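Local coordinates for protein alpha-/beta-galactoside alpha-2,3-sialyltransferase (Photobacterium phosphoreum, PDB 2ZWI) that probably transfers sialic acid from a CMP-linked donor to galactosides through an alpha-2,3 linkage, and holds CMP and zinc in this crystal, at residues I5-D10 with K75-N80; K32-S37 with E48-S53; A115-L120 with Y170-A175; D140-S145 with Y160-L165; A175-T180 with I356-V361. All coordinates share one frame; numbering follows the deposited sequence. Where two conformers were deposited one is given.

Contact 1 (I5-D10 with K75-N80); sequences IEVYVD and KKVIIN
Lys76 meets Ile5 through the backbone, its O accepting from Ile5 N at 3.0 Å. Val77 comes next, on the sheet face it shares with Ile5, Val7 and Ile79; its CG1 lies 3.8 Å from Val7 CG2. Ile78 spends both backbone polar groups on the partner strand: its N gives to Ile5 O, and its O receives Val7 N at 2.7 Å in a nearly straight bond. Bonding to both neighbours of Glu6, the residue opposite it, is the pattern of a parallel ladder, here between strands 3-10 and 74-82 in the seven-stranded parallel sheet of one GT-B half. Ile79 sets CG2 alongside Val7 CG1, 4.0 Å away; these branched aliphatic residues suit a face on which helix 58-70 packs through Leu61 and Leu65. Asn80 gives its N to Val7 O and takes Val9 N on its O. Its amide lies nearly flat against the Tyr8 ring, the planes 10° apart, with OD1 above one face toward the rim, 3.5 Å from Tyr8 CE1. A water donates to Asn80 OD1 at 2.9 Å and also to Tyr8 OH, which itself donates to Glu6 OE1 at 2.7 Å; Asn30 and Ser28 hold the other carboxylate oxygen.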
# COMPACT_ATOMS: atom_id res chain seq x y z
N ILE A 5 13.46 3.68 20.14
CA ILE A 5 12.47 4.60 19.60
C ILE A 5 11.98 4.02 18.28
O ILE A 5 12.79 3.60 17.46
CB ILE A 5 13.08 6.01 19.36
CG1 ILE A 5 13.51 6.65 20.68
CG2 ILE A 5 12.11 6.93 18.62
CD1 ILE A 5 14.30 7.90 20.47
N GLU A 6 10.66 4.01 18.08
CA GLU A 6 10.05 3.56 16.83
C GLU A 6 9.56 4.75 16.02
O GLU A 6 8.80 5.59 16.52
CB GLU A 6 8.89 2.60 17.13
CG GLU A 6 9.29 1.35 17.90
CD GLU A 6 8.09 0.53 18.40
OE1 GLU A 6 6.96 0.68 17.87
OE2 GLU A 6 8.29 -0.27 19.33
N VAL A 7 10.01 4.84 14.77
CA VAL A 7 9.66 5.96 13.88
C VAL A 7 8.71 5.42 12.81
O VAL A 7 8.97 4.37 12.22
CB VAL A 7 10.92 6.56 13.20
CG1 VAL A 7 10.54 7.55 12.11
CG2 VAL A 7 11.82 7.24 14.23
N TYR A 8 7.62 6.15 12.57
CA TYR A 8 6.61 5.76 11.60
C TYR A 8 6.36 6.90 10.62
O TYR A 8 5.89 7.97 11.03
CB TYR A 8 5.31 5.37 12.32
CG TYR A 8 5.45 4.10 13.17
CD1 TYR A 8 5.28 2.85 12.60
CD2 TYR A 8 5.76 4.18 14.52
CE1 TYR A 8 5.42 1.69 13.35
CE2 TYR A 8 5.90 3.02 15.29
CZ TYR A 8 5.73 1.78 14.69
OH TYR A 8 5.86 0.62 15.43
N VAL A 9 6.66 6.68 9.34
CA VAL A 9 6.45 7.68 8.30
C VAL A 9 5.79 7.08 7.05
O VAL A 9 6.01 5.90 6.73
CB VAL A 9 7.76 8.43 7.91
CG1 VAL A 9 8.24 9.35 9.04
CG2 VAL A 9 8.87 7.44 7.51
N ASP A 10 4.95 7.89 6.40
CA ASP A 10 4.27 7.53 5.14
C ASP A 10 3.62 8.76 4.50
O ASP A 10 3.11 9.64 5.19
CB ASP A 10 3.19 6.46 5.35
CG ASP A 10 2.57 5.98 4.04
OD1 ASP A 10 3.24 5.96 2.99
OD2 ASP A 10 1.37 5.60 4.05
N LYS A 75 19.37 3.25 22.57
CA LYS A 75 20.08 2.11 22.04
C LYS A 75 19.81 1.90 20.54
O LYS A 75 20.74 1.71 19.75
CB LYS A 75 19.70 0.86 22.85
CG LYS A 75 19.75 -0.44 22.08
CD LYS A 75 21.17 -0.92 21.86
CE LYS A 75 21.58 -1.95 22.91
NZ LYS A 75 22.78 -2.70 22.43
N LYS A 76 18.53 1.98 20.16
CA LYS A 76 18.09 1.60 18.82
C LYS A 76 16.96 2.49 18.29
O LYS A 76 16.12 2.95 19.06
CB LYS A 76 17.65 0.13 18.82
CG LYS A 76 16.93 -0.36 17.55
CD LYS A 76 16.71 -1.87 17.55
CE LYS A 76 15.62 -2.30 18.52
NZ LYS A 76 15.47 -3.79 18.57
N VAL A 77 16.96 2.71 16.98
CA VAL A 77 15.82 3.34 16.29
C VAL A 77 15.33 2.36 15.22
O VAL A 77 16.10 1.88 14.37
CB VAL A 77 16.20 4.72 15.65
CG1 VAL A 77 15.02 5.31 14.86
CG2 VAL A 77 16.68 5.70 16.72
N ILE A 78 14.04 2.02 15.28
CA ILE A 78 13.39 1.27 14.22
C ILE A 78 12.63 2.27 13.36
O ILE A 78 11.75 2.97 13.85
CB ILE A 78 12.44 0.17 14.78
CG1 ILE A 78 13.16 -0.70 15.82
CG2 ILE A 78 11.92 -0.71 13.63
CD1 ILE A 78 12.26 -1.72 16.51
N ILE A 79 12.99 2.36 12.08
CA ILE A 79 12.30 3.25 11.16
C ILE A 79 11.35 2.45 10.27
O ILE A 79 11.76 1.50 9.61
CB ILE A 79 13.27 4.08 10.28
CG1 ILE A 79 14.41 4.70 11.11
CG2 ILE A 79 12.51 5.18 9.52
CD1 ILE A 79 15.62 5.12 10.28
N ASN A 80 10.08 2.85 10.29
CA ASN A 80 9.03 2.22 9.50
C ASN A 80 8.57 3.21 8.43
O ASN A 80 8.11 4.30 8.75
CB ASN A 80 7.88 1.79 10.42
CG ASN A 80 8.36 0.90 11.59
OD1 ASN A 80 8.79 1.39 12.64
ND2 ASN A 80 8.27 -0.40 11.40
O HOH W 1 8.70 -0.57 14.75

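Contact 2 (K32-S37 with E48-S53); sequences KLISWS and ESINGS
Lys32 and Gly52 stand opposite each other in a parallel pairing, and the lysine chain runs from there along the end of helix 44-50. Its CB passes 4.1 Å from Gly52 CA. CG is 3.9 Å from Ile50 O, and CD comes to 3.4 Å from that same oxygen. CE lies 3.5 Å from Ile50 O, and the bend about the CD-CE bond (chi4 68°), in a chain extended until then, brings NZ round to that oxygen for a hydrogen bond of 2.7 Å. The backbone beside it is laced by Lys32 N to Asn51 O, Ser53 N to Lys32 O, and Ile34 N to Ser53 O at 2.8 Å. Asn51, with positive phi, is the C-prime residue of a Schellman motif that turns the chain out of the helix and into strand 52-54, completing a beta-alpha-beta unit. Gly52, having no side chain, suits the place where Ile34 CD1 and Ile50 CD1 meet at 3.6 Å, the two isoleucines crossing at about a right angle. Ser28 O and Asn30 O also accept from Lys32 NZ. Three carbonyls thus grip the ammonium of a buried lysine, and the negative end of the nearby helix dipole would probably favour its positive charge.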
# COMPACT_ATOMS: atom_id res chain seq x y z
N LYS A 32 7.14 6.32 20.41
CA LYS A 32 6.90 6.32 18.97
C LYS A 32 6.82 7.74 18.43
O LYS A 32 6.18 8.61 19.04
CB LYS A 32 5.62 5.55 18.65
CG LYS A 32 5.67 4.09 19.09
CD LYS A 32 4.33 3.41 18.95
CE LYS A 32 4.34 2.03 19.62
NZ LYS A 32 4.45 2.12 21.11
N LEU A 33 7.51 7.99 17.32
CA LEU A 33 7.47 9.27 16.61
C LEU A 33 6.81 9.04 15.25
O LEU A 33 7.28 8.21 14.45
CB LEU A 33 8.89 9.82 16.43
CG LEU A 33 9.78 9.88 17.68
CD1 LEU A 33 11.15 10.40 17.34
CD2 LEU A 33 9.15 10.73 18.78
N ILE A 34 5.71 9.75 15.00
CA ILE A 34 4.82 9.43 13.88
C ILE A 34 4.60 10.64 12.96
O ILE A 34 4.33 11.76 13.43
CB ILE A 34 3.45 8.91 14.39
CG1 ILE A 34 3.63 7.68 15.31
CG2 ILE A 34 2.54 8.57 13.24
CD1 ILE A 34 2.34 7.26 16.01
N SER A 35 4.72 10.42 11.65
CA SER A 35 4.39 11.45 10.68
C SER A 35 3.76 10.82 9.45
O SER A 35 4.46 10.31 8.57
CB SER A 35 5.64 12.24 10.29
OG SER A 35 5.27 13.34 9.48
N TRP A 36 2.42 10.84 9.41
CA TRP A 36 1.64 10.26 8.34
C TRP A 36 0.91 11.38 7.60
O TRP A 36 0.06 12.05 8.18
CB TRP A 36 0.60 9.27 8.90
CG TRP A 36 1.16 7.99 9.55
CD1 TRP A 36 2.22 7.23 9.12
CD2 TRP A 36 0.63 7.31 10.70
NE1 TRP A 36 2.39 6.14 9.95
CE2 TRP A 36 1.43 6.16 10.92
CE3 TRP A 36 -0.45 7.57 11.57
CZ2 TRP A 36 1.20 5.28 11.98
CZ3 TRP A 36 -0.68 6.68 12.61
CH2 TRP A 36 0.14 5.55 12.81
N SER A 37 1.24 11.58 6.33
CA SER A 37 0.65 12.65 5.52
C SER A 37 -0.88 12.62 5.47
O SER A 37 -1.53 13.66 5.58
CB SER A 37 1.23 12.64 4.09
OG SER A 37 2.63 12.85 4.11
N GLU A 48 -1.40 8.87 23.69
CA GLU A 48 -0.88 8.45 25.00
C GLU A 48 -0.97 6.93 25.22
O GLU A 48 -0.11 6.34 25.88
CB GLU A 48 -1.55 9.22 26.14
CG GLU A 48 -0.92 10.60 26.38
CD GLU A 48 -1.79 11.53 27.24
OE1 GLU A 48 -1.58 12.77 27.16
OE2 GLU A 48 -2.69 11.03 27.98
N SER A 49 -2.00 6.30 24.65
CA SER A 49 -2.18 4.85 24.75
C SER A 49 -1.11 4.07 23.96
O SER A 49 -0.87 2.90 24.25
CB SER A 49 -3.59 4.42 24.33
OG SER A 49 -3.78 4.54 22.93
N ILE A 50 -0.47 4.71 22.98
CA ILE A 50 0.64 4.06 22.25
C ILE A 50 2.02 4.67 22.57
O ILE A 50 3.05 4.23 22.02
CB ILE A 50 0.38 4.03 20.71
CG1 ILE A 50 0.37 5.45 20.11
CG2 ILE A 50 -0.92 3.27 20.40
CD1 ILE A 50 0.48 5.48 18.58
N ASN A 51 2.05 5.65 23.47
CA ASN A 51 3.29 6.37 23.81
C ASN A 51 3.86 7.09 22.58
O ASN A 51 5.07 7.08 22.33
CB ASN A 51 4.33 5.43 24.44
CG ASN A 51 5.42 6.17 25.19
OD1 ASN A 51 5.31 7.37 25.46
ND2 ASN A 51 6.49 5.46 25.55
N GLY A 52 2.97 7.74 21.83
CA GLY A 52 3.38 8.37 20.59
C GLY A 52 3.33 9.87 20.61
O GLY A 52 2.60 10.48 21.41
N SER A 53 4.12 10.47 19.72
CA SER A 53 4.02 11.88 19.35
C SER A 53 3.82 11.95 17.84
O SER A 53 4.44 11.20 17.09
CB SER A 53 5.29 12.64 19.72
OG SER A 53 5.50 12.63 21.12

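Contact 3 (A115-L120 with Y170-A175); sequences AEYVRL and YHMLRA
Tyr117 reaches from its helix to the backbone of Arg174, and one hydrogen bond spans the contact: Arg174 N gives to Tyr117 OH at 2.8 Å, nearly straight at 168°. The hydroxyl is also hydrogen-bonded to Asp111, whose same carboxylate oxygen receives Leu173 N. The phenol and the carboxylate therefore satisfy two successive backbone NH groups where the chain leaves strand 168-172, a task for which the long, rigid tyrosine is well suited in a buried setting.

The remaining contacts are apolar and surround the far end of the ring. Leu173 CB lies 3.6 Å from Tyr117 CE1, whereas Arg174 CB approaches Tyr117 CE2 at 4.1 Å, so both residues approach the phenol from one side of its plane, while Met172 CE comes from the other. Met172 bends at its last torsion (chi3 72°), which carries CE to 4.1 Å from Tyr117 CZ; the same methyl meets Leu120 CD1 tip to tip at 4.2 Å. A flexible thioether fits this junction between ring and leucine.

The guanidinium of Arg174 leads off to a salt bridge with Asp176. Through Tyr117 and Leu120, helix 114-125 is fastened to the end of strand 168-172, with Val354 of helix 350-357 touching Tyr117, Ile195 of strand 195-197 touching Met172, and Leu14 of helix 14-26 touching Leu173, whose side chain is about 6 Å from those of the CMP-binding residues Glu306 and Ser324.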
# COMPACT_ATOMS: atom_id res chain seq x y z
N ALA A 115 2.91 0.96 -7.87
CA ALA A 115 4.17 1.52 -8.41
C ALA A 115 5.37 0.59 -8.24
O ALA A 115 6.13 0.39 -9.19
CB ALA A 115 4.47 2.90 -7.81
N GLU A 116 5.55 0.01 -7.04
CA GLU A 116 6.65 -0.94 -6.84
C GLU A 116 6.56 -2.12 -7.81
O GLU A 116 7.58 -2.59 -8.30
CB GLU A 116 6.70 -1.47 -5.40
CG GLU A 116 7.29 -0.50 -4.38
CD GLU A 116 6.25 0.44 -3.79
OE1 GLU A 116 6.43 0.90 -2.63
OE2 GLU A 116 5.24 0.73 -4.48
N TYR A 117 5.34 -2.56 -8.10
CA TYR A 117 5.10 -3.75 -8.93
C TYR A 117 5.25 -3.46 -10.42
O TYR A 117 5.73 -4.31 -11.18
CB TYR A 117 3.76 -4.43 -8.54
CG TYR A 117 3.94 -5.02 -7.16
CD1 TYR A 117 3.69 -4.25 -6.01
CD2 TYR A 117 4.47 -6.30 -6.99
CE1 TYR A 117 3.93 -4.77 -4.74
CE2 TYR A 117 4.69 -6.83 -5.72
CZ TYR A 117 4.43 -6.05 -4.61
OH TYR A 117 4.67 -6.56 -3.36
N VAL A 118 4.89 -2.24 -10.83
CA VAL A 118 5.20 -1.75 -12.18
C VAL A 118 6.73 -1.67 -12.37
O VAL A 118 7.27 -2.13 -13.38
CB VAL A 118 4.49 -0.39 -12.47
CG1 VAL A 118 5.01 0.25 -13.76
CG2 VAL A 118 2.97 -0.61 -12.58
N ARG A 119 7.42 -1.13 -11.37
CA ARG A 119 8.87 -1.05 -11.40
C ARG A 119 9.56 -2.42 -11.39
O ARG A 119 10.53 -2.64 -12.14
CB ARG A 119 9.37 -0.12 -10.29
CG ARG A 119 9.00 1.33 -10.58
CD ARG A 119 9.34 2.28 -9.45
NE ARG A 119 8.88 3.64 -9.78
CZ ARG A 119 9.58 4.74 -9.53
NH1 ARG A 119 10.79 4.65 -8.98
NH2 ARG A 119 9.09 5.92 -9.85
N LEU A 120 9.04 -3.36 -10.59
CA LEU A 120 9.55 -4.74 -10.59
C LEU A 120 9.38 -5.44 -11.95
O LEU A 120 10.30 -6.14 -12.42
CB LEU A 120 8.88 -5.56 -9.48
CG LEU A 120 9.32 -5.21 -8.06
CD1 LEU A 120 8.43 -5.88 -7.02
CD2 LEU A 120 10.77 -5.60 -7.87
N TYR A 170 11.28 -6.08 4.33
CA TYR A 170 10.38 -5.54 3.29
C TYR A 170 9.03 -6.22 3.42
O TYR A 170 8.88 -7.42 3.15
CB TYR A 170 10.95 -5.76 1.89
CG TYR A 170 12.12 -4.84 1.61
CD1 TYR A 170 11.90 -3.50 1.28
CD2 TYR A 170 13.42 -5.30 1.71
CE1 TYR A 170 12.93 -2.65 1.06
CE2 TYR A 170 14.50 -4.43 1.47
CZ TYR A 170 14.24 -3.11 1.15
OH TYR A 170 15.25 -2.22 0.90
N HIS A 171 8.05 -5.44 3.86
CA HIS A 171 6.69 -5.93 3.94
C HIS A 171 6.05 -5.70 2.58
O HIS A 171 5.87 -4.55 2.15
CB HIS A 171 5.95 -5.19 5.04
CG HIS A 171 6.62 -5.28 6.38
ND1 HIS A 171 6.12 -6.04 7.41
CD2 HIS A 171 7.74 -4.69 6.85
CE1 HIS A 171 6.90 -5.92 8.47
NE2 HIS A 171 7.89 -5.10 8.16
N MET A 172 5.74 -6.78 1.87
CA MET A 172 5.31 -6.66 0.48
C MET A 172 3.85 -7.03 0.23
O MET A 172 3.34 -8.01 0.77
CB MET A 172 6.20 -7.51 -0.43
CG MET A 172 7.69 -7.14 -0.41
SD MET A 172 8.61 -8.13 -1.62
CE MET A 172 8.03 -7.37 -3.15
N LEU A 173 3.21 -6.24 -0.62
CA LEU A 173 1.87 -6.55 -1.09
C LEU A 173 1.77 -7.97 -1.59
O LEU A 173 0.84 -8.69 -1.26
CB LEU A 173 1.49 -5.59 -2.22
CG LEU A 173 0.38 -4.56 -2.05
CD1 LEU A 173 -0.19 -4.44 -0.64
CD2 LEU A 173 0.80 -3.22 -2.64
N ARG A 174 2.75 -8.37 -2.40
CA ARG A 174 2.77 -9.71 -2.96
C ARG A 174 4.20 -10.21 -2.95
O ARG A 174 4.92 -10.08 -3.94
CB ARG A 174 2.18 -9.72 -4.39
CG ARG A 174 0.66 -9.49 -4.49
CD ARG A 174 -0.16 -10.68 -3.90
NE ARG A 174 0.11 -11.94 -4.59
CZ ARG A 174 -0.61 -12.40 -5.61
NH1 ARG A 174 -1.65 -11.74 -6.05
NH2 ARG A 174 -0.27 -13.55 -6.17
N ALA A 175 4.62 -10.77 -1.81
CA ALA A 175 5.94 -11.37 -1.67
C ALA A 175 6.20 -12.48 -2.70
O ALA A 175 7.35 -12.76 -3.04
CB ALA A 175 6.12 -11.90 -0.24

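Contact 4 (D140-S145 with Y160-L165); sequences DNIQSS and YGFSQL
The loop between helix 156-159 and strand 168-172 packs on helix 128-147 mainly through Ile142, which meets Gly161, Phe162 and Leu165. The two branches of Ile142 divide the work. CG2, anti to the backbone N, sits over one face of the Phe162 ring in a CH-pi contact, 4.0 Å from the centroid and 23° off the normal. CD1, on the other branch, rests 3.4 Å from Gly161 O, a close approach that the bare glycine suits. That carbonyl is not left to the methyl: Gln164 NE2 donates to Gly161 O at 2.8 Å, in the carbonyl plane on a lone pair, and also bonds Ser138. Leu165 adds CD2 at 4.2 Å from Ile142 CG2, while its CD1 lies 3.4 Å from Gln143 OE1, at the more open margin. Phe162 continues inward to Val90 and Ile93 of helix 86-98. The contact belongs to the helical layer that covers the parallel sheet of this GT-B half, which Phe162 reaches through Phe109 of strand 104-110.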
# COMPACT_ATOMS: atom_id res chain seq x y z
N ASP A 140 26.44 1.29 -2.80
CA ASP A 140 27.12 2.59 -2.89
C ASP A 140 26.17 3.76 -3.16
O ASP A 140 26.39 4.85 -2.62
CB ASP A 140 28.22 2.58 -3.97
CG ASP A 140 29.54 2.00 -3.46
OD1 ASP A 140 29.77 1.93 -2.23
OD2 ASP A 140 30.38 1.63 -4.32
N ASN A 141 25.15 3.54 -4.00
CA ASN A 141 24.09 4.53 -4.25
C ASN A 141 23.44 4.97 -2.94
O ASN A 141 23.30 6.17 -2.66
CB ASN A 141 22.96 3.95 -5.12
CG ASN A 141 23.33 3.76 -6.58
OD1 ASN A 141 24.34 4.29 -7.08
ND2 ASN A 141 22.48 3.00 -7.29
N ILE A 142 23.02 3.98 -2.16
CA ILE A 142 22.31 4.22 -0.90
C ILE A 142 23.22 4.87 0.13
O ILE A 142 22.84 5.83 0.79
CB ILE A 142 21.71 2.89 -0.33
CG1 ILE A 142 20.68 2.30 -1.30
CG2 ILE A 142 21.11 3.11 1.08
CD1 ILE A 142 20.49 0.82 -1.11
N GLN A 143 24.44 4.34 0.27
CA GLN A 143 25.40 4.91 1.20
C GLN A 143 25.73 6.37 0.85
O GLN A 143 25.76 7.21 1.74
CB GLN A 143 26.66 4.04 1.29
CG GLN A 143 27.60 4.42 2.44
CD GLN A 143 26.98 4.26 3.82
OE1 GLN A 143 26.58 3.15 4.21
NE2 GLN A 143 26.90 5.35 4.57
N SER A 144 25.93 6.66 -0.44
CA SER A 144 26.19 8.03 -0.90
C SER A 144 25.06 9.01 -0.57
O SER A 144 25.32 10.15 -0.20
CB SER A 144 26.46 8.08 -2.41
OG SER A 144 27.55 7.26 -2.76
N SER A 145 23.82 8.55 -0.73
CA SER A 145 22.63 9.30 -0.30
C SER A 145 22.61 9.57 1.20
O SER A 145 22.24 10.67 1.62
CB SER A 145 21.36 8.55 -0.69
OG SER A 145 21.18 8.58 -2.09
N TYR A 160 14.79 -1.48 -2.87
CA TYR A 160 14.87 -2.84 -2.31
C TYR A 160 16.30 -3.27 -1.90
O TYR A 160 16.56 -4.47 -1.69
CB TYR A 160 14.22 -3.87 -3.25
CG TYR A 160 12.71 -3.80 -3.30
CD1 TYR A 160 11.94 -4.19 -2.20
CD2 TYR A 160 12.04 -3.36 -4.45
CE1 TYR A 160 10.54 -4.13 -2.24
CE2 TYR A 160 10.64 -3.31 -4.50
CZ TYR A 160 9.90 -3.70 -3.38
OH TYR A 160 8.52 -3.64 -3.42
N GLY A 161 17.20 -2.30 -1.75
CA GLY A 161 18.61 -2.63 -1.54
C GLY A 161 19.19 -2.30 -0.17
O GLY A 161 20.41 -2.39 0.02
N PHE A 162 18.34 -1.93 0.78
CA PHE A 162 18.79 -1.46 2.11
C PHE A 162 19.28 -2.57 3.04
O PHE A 162 20.06 -2.28 3.96
CB PHE A 162 17.68 -0.67 2.82
CG PHE A 162 17.51 0.74 2.32
CD1 PHE A 162 17.94 1.82 3.09
CD2 PHE A 162 16.89 1.00 1.10
CE1 PHE A 162 17.78 3.14 2.65
CE2 PHE A 162 16.71 2.31 0.64
CZ PHE A 162 17.16 3.38 1.41
N SER A 163 18.83 -3.81 2.84
CA SER A 163 19.29 -4.92 3.70
C SER A 163 20.81 -5.19 3.57
O SER A 163 21.41 -5.88 4.40
CB SER A 163 18.47 -6.20 3.48
OG SER A 163 18.87 -6.88 2.30
N GLN A 164 21.42 -4.62 2.52
CA GLN A 164 22.88 -4.62 2.38
C GLN A 164 23.56 -3.74 3.43
O GLN A 164 24.74 -3.92 3.73
CB GLN A 164 23.28 -4.14 0.97
CG GLN A 164 22.78 -5.05 -0.15
CD GLN A 164 22.96 -4.45 -1.54
OE1 GLN A 164 23.75 -4.94 -2.34
NE2 GLN A 164 22.22 -3.38 -1.84
N LEU A 165 22.81 -2.79 4.00
CA LEU A 165 23.39 -1.79 4.91
C LEU A 165 22.91 -1.91 6.35
O LEU A 165 23.68 -1.63 7.28
CB LEU A 165 23.10 -0.37 4.42
CG LEU A 165 23.86 0.24 3.23
CD1 LEU A 165 25.36 0.09 3.40
CD2 LEU A 165 23.40 -0.36 1.93

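Contact 5 (A175-T180 with I356-V361); sequences ADIFET and IELNIV
Ile177 and Leu358 cross obliquely, the tip of the isoleucine lying against the branched end of the leucine. Ile177 CD1 is 3.8 Å from Leu358 CD2 and 3.9 Å from CG of that leucine, so one methyl touches the whole fork rather than a single branch. It is brought there by CG1, trans to the backbone N (chi1 -170°), followed by a bend at chi2. Two flexible aliphatic chains are apt for this buried spot.

Thr180 faces the contact with its methyl. Its hydroxyl turns back to its own segment, OG1 donating to Ile177 O at 2.8 Å, and this orientation (chi1 60°) directs CG2 at segment 356-361: 3.4 Å from Glu357 O and 4.1 Å from Leu358 CD2. Threonine serves both purposes, closing a turn with one branch and packing with the other. Asp176 crosses Leu358 more loosely, OD1 lying 4.1 Å from Leu358 CD2. Its carboxylate forms a salt bridge with Arg174, which also donates to Leu358 O. No hydrogen bond joins the two segments directly.

Leu358 leads into Asn359, whose positive phi marks the Schellman motif closing helix 350-357. The contact thereby sets that helix end, beyond strand 334-340 of the six-stranded sheet, against the loop following strand 168-172 of the seven-stranded one; Phe327 of helix 325-328 touches Leu358, and helix 185-191 lies against Phe178.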
# COMPACT_ATOMS: atom_id res chain seq x y z
N ALA A 175 4.62 -10.77 -1.81
CA ALA A 175 5.94 -11.37 -1.67
C ALA A 175 6.20 -12.48 -2.70
O ALA A 175 7.35 -12.76 -3.04
CB ALA A 175 6.12 -11.90 -0.24
N ASP A 176 5.13 -13.10 -3.19
CA ASP A 176 5.22 -14.18 -4.18
C ASP A 176 5.49 -13.70 -5.62
O ASP A 176 5.47 -14.51 -6.56
CB ASP A 176 3.96 -15.06 -4.14
CG ASP A 176 2.69 -14.28 -4.42
OD1 ASP A 176 2.64 -13.06 -4.10
OD2 ASP A 176 1.72 -14.87 -4.95
N ILE A 177 5.72 -12.40 -5.78
CA ILE A 177 6.20 -11.86 -7.06
C ILE A 177 7.48 -12.59 -7.52
O ILE A 177 7.69 -12.79 -8.71
CB ILE A 177 6.41 -10.30 -7.01
CG1 ILE A 177 6.66 -9.71 -8.42
CG2 ILE A 177 7.54 -9.92 -6.03
CD1 ILE A 177 5.48 -9.84 -9.40
N PHE A 178 8.31 -13.00 -6.56
CA PHE A 178 9.55 -13.71 -6.85
C PHE A 178 9.35 -15.18 -7.20
O PHE A 178 10.32 -15.90 -7.47
CB PHE A 178 10.54 -13.57 -5.69
CG PHE A 178 10.95 -12.15 -5.41
CD1 PHE A 178 11.83 -11.48 -6.26
CD2 PHE A 178 10.46 -11.48 -4.30
CE1 PHE A 178 12.21 -10.17 -6.01
CE2 PHE A 178 10.83 -10.16 -4.04
CZ PHE A 178 11.71 -9.50 -4.90
N GLU A 179 8.09 -15.63 -7.20
CA GLU A 179 7.74 -16.99 -7.60
C GLU A 179 6.86 -17.02 -8.85
O GLU A 179 6.23 -18.04 -9.13
CB GLU A 179 7.07 -17.76 -6.45
CG GLU A 179 8.04 -18.48 -5.53
CD GLU A 179 8.86 -17.52 -4.68
OE1 GLU A 179 8.27 -16.58 -4.10
OE2 GLU A 179 10.10 -17.71 -4.60
N THR A 180 6.83 -15.92 -9.59
CA THR A 180 6.09 -15.86 -10.86
C THR A 180 7.04 -16.15 -12.04
O THR A 180 8.19 -16.54 -11.82
CB THR A 180 5.40 -14.49 -11.06
OG1 THR A 180 6.38 -13.45 -11.06
CG2 THR A 180 4.37 -14.24 -9.95
N ILE A 356 -1.56 -9.78 -14.32
CA ILE A 356 -1.79 -11.13 -14.86
C ILE A 356 -0.86 -12.16 -14.20
O ILE A 356 -1.32 -13.21 -13.73
CB ILE A 356 -1.68 -11.16 -16.40
CG1 ILE A 356 -2.91 -10.50 -17.02
CG2 ILE A 356 -1.51 -12.60 -16.92
CD1 ILE A 356 -2.72 -10.10 -18.51
N GLU A 357 0.44 -11.85 -14.14
CA GLU A 357 1.44 -12.76 -13.55
C GLU A 357 1.16 -13.13 -12.10
O GLU A 357 1.42 -14.27 -11.68
CB GLU A 357 2.86 -12.19 -13.68
CG GLU A 357 3.36 -12.08 -15.12
CD GLU A 357 3.35 -13.43 -15.85
OE1 GLU A 357 2.72 -13.52 -16.93
OE2 GLU A 357 3.94 -14.38 -15.32
N LEU A 358 0.61 -12.18 -11.34
CA LEU A 358 0.25 -12.40 -9.93
C LEU A 358 -1.12 -13.03 -9.73
O LEU A 358 -1.57 -13.20 -8.59
CB LEU A 358 0.30 -11.06 -9.18
CG LEU A 358 1.72 -10.54 -8.91
CD1 LEU A 358 1.65 -9.09 -8.51
CD2 LEU A 358 2.37 -11.36 -7.82
N ASN A 359 -1.78 -13.37 -10.84
CA ASN A 359 -3.13 -13.94 -10.83
C ASN A 359 -4.14 -13.06 -10.09
O ASN A 359 -5.06 -13.56 -9.45
CB ASN A 359 -3.10 -15.37 -10.27
CG ASN A 359 -2.14 -16.26 -11.02
OD1 ASN A 359 -2.42 -16.72 -12.12
ND2 ASN A 359 -0.97 -16.50 -10.43
N ILE A 360 -3.93 -11.75 -10.17
CA ILE A 360 -4.88 -10.77 -9.64
C ILE A 360 -6.11 -10.74 -10.56
O ILE A 360 -7.24 -10.51 -10.11
CB ILE A 360 -4.21 -9.37 -9.52
CG1 ILE A 360 -3.19 -9.37 -8.36
CG2 ILE A 360 -5.26 -8.27 -9.32
CD1 ILE A 360 -2.24 -8.19 -8.34
N VAL A 361 -5.87 -10.97 -11.85
CA VAL A 361 -6.90 -10.93 -12.87
C VAL A 361 -6.57 -11.96 -13.94
O VAL A 361 -5.41 -12.12 -14.33
CB VAL A 361 -7.02 -9.49 -13.48
CG1 VAL A 361 -5.71 -9.05 -14.15
CG2 VAL A 361 -8.24 -9.37 -14.43

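In the fold
Contacts 1 and 2 share one sheet and touch, since strands 3-10 and 31-36 are neighbours in it. Contact 1 is buried and contact 2, at the outermost strand 52-54, only partly so; both depend on backbone ladders, contact 2 adding a lysine gripped by carbonyls. Contact 3, also buried, stands at the end of strand 168-172 and relies on one tyrosine hydroxyl amid apolar groups. Contact 4, nested within the loop that contact 3 closes, is buried and apolar across its segments, and the two meet where Tyr170 bonds Phe162. Contact 5, partly buried, shares Ala175 with contact 3, and Arg174 ties the two together; it alone links elements following the two different sheets.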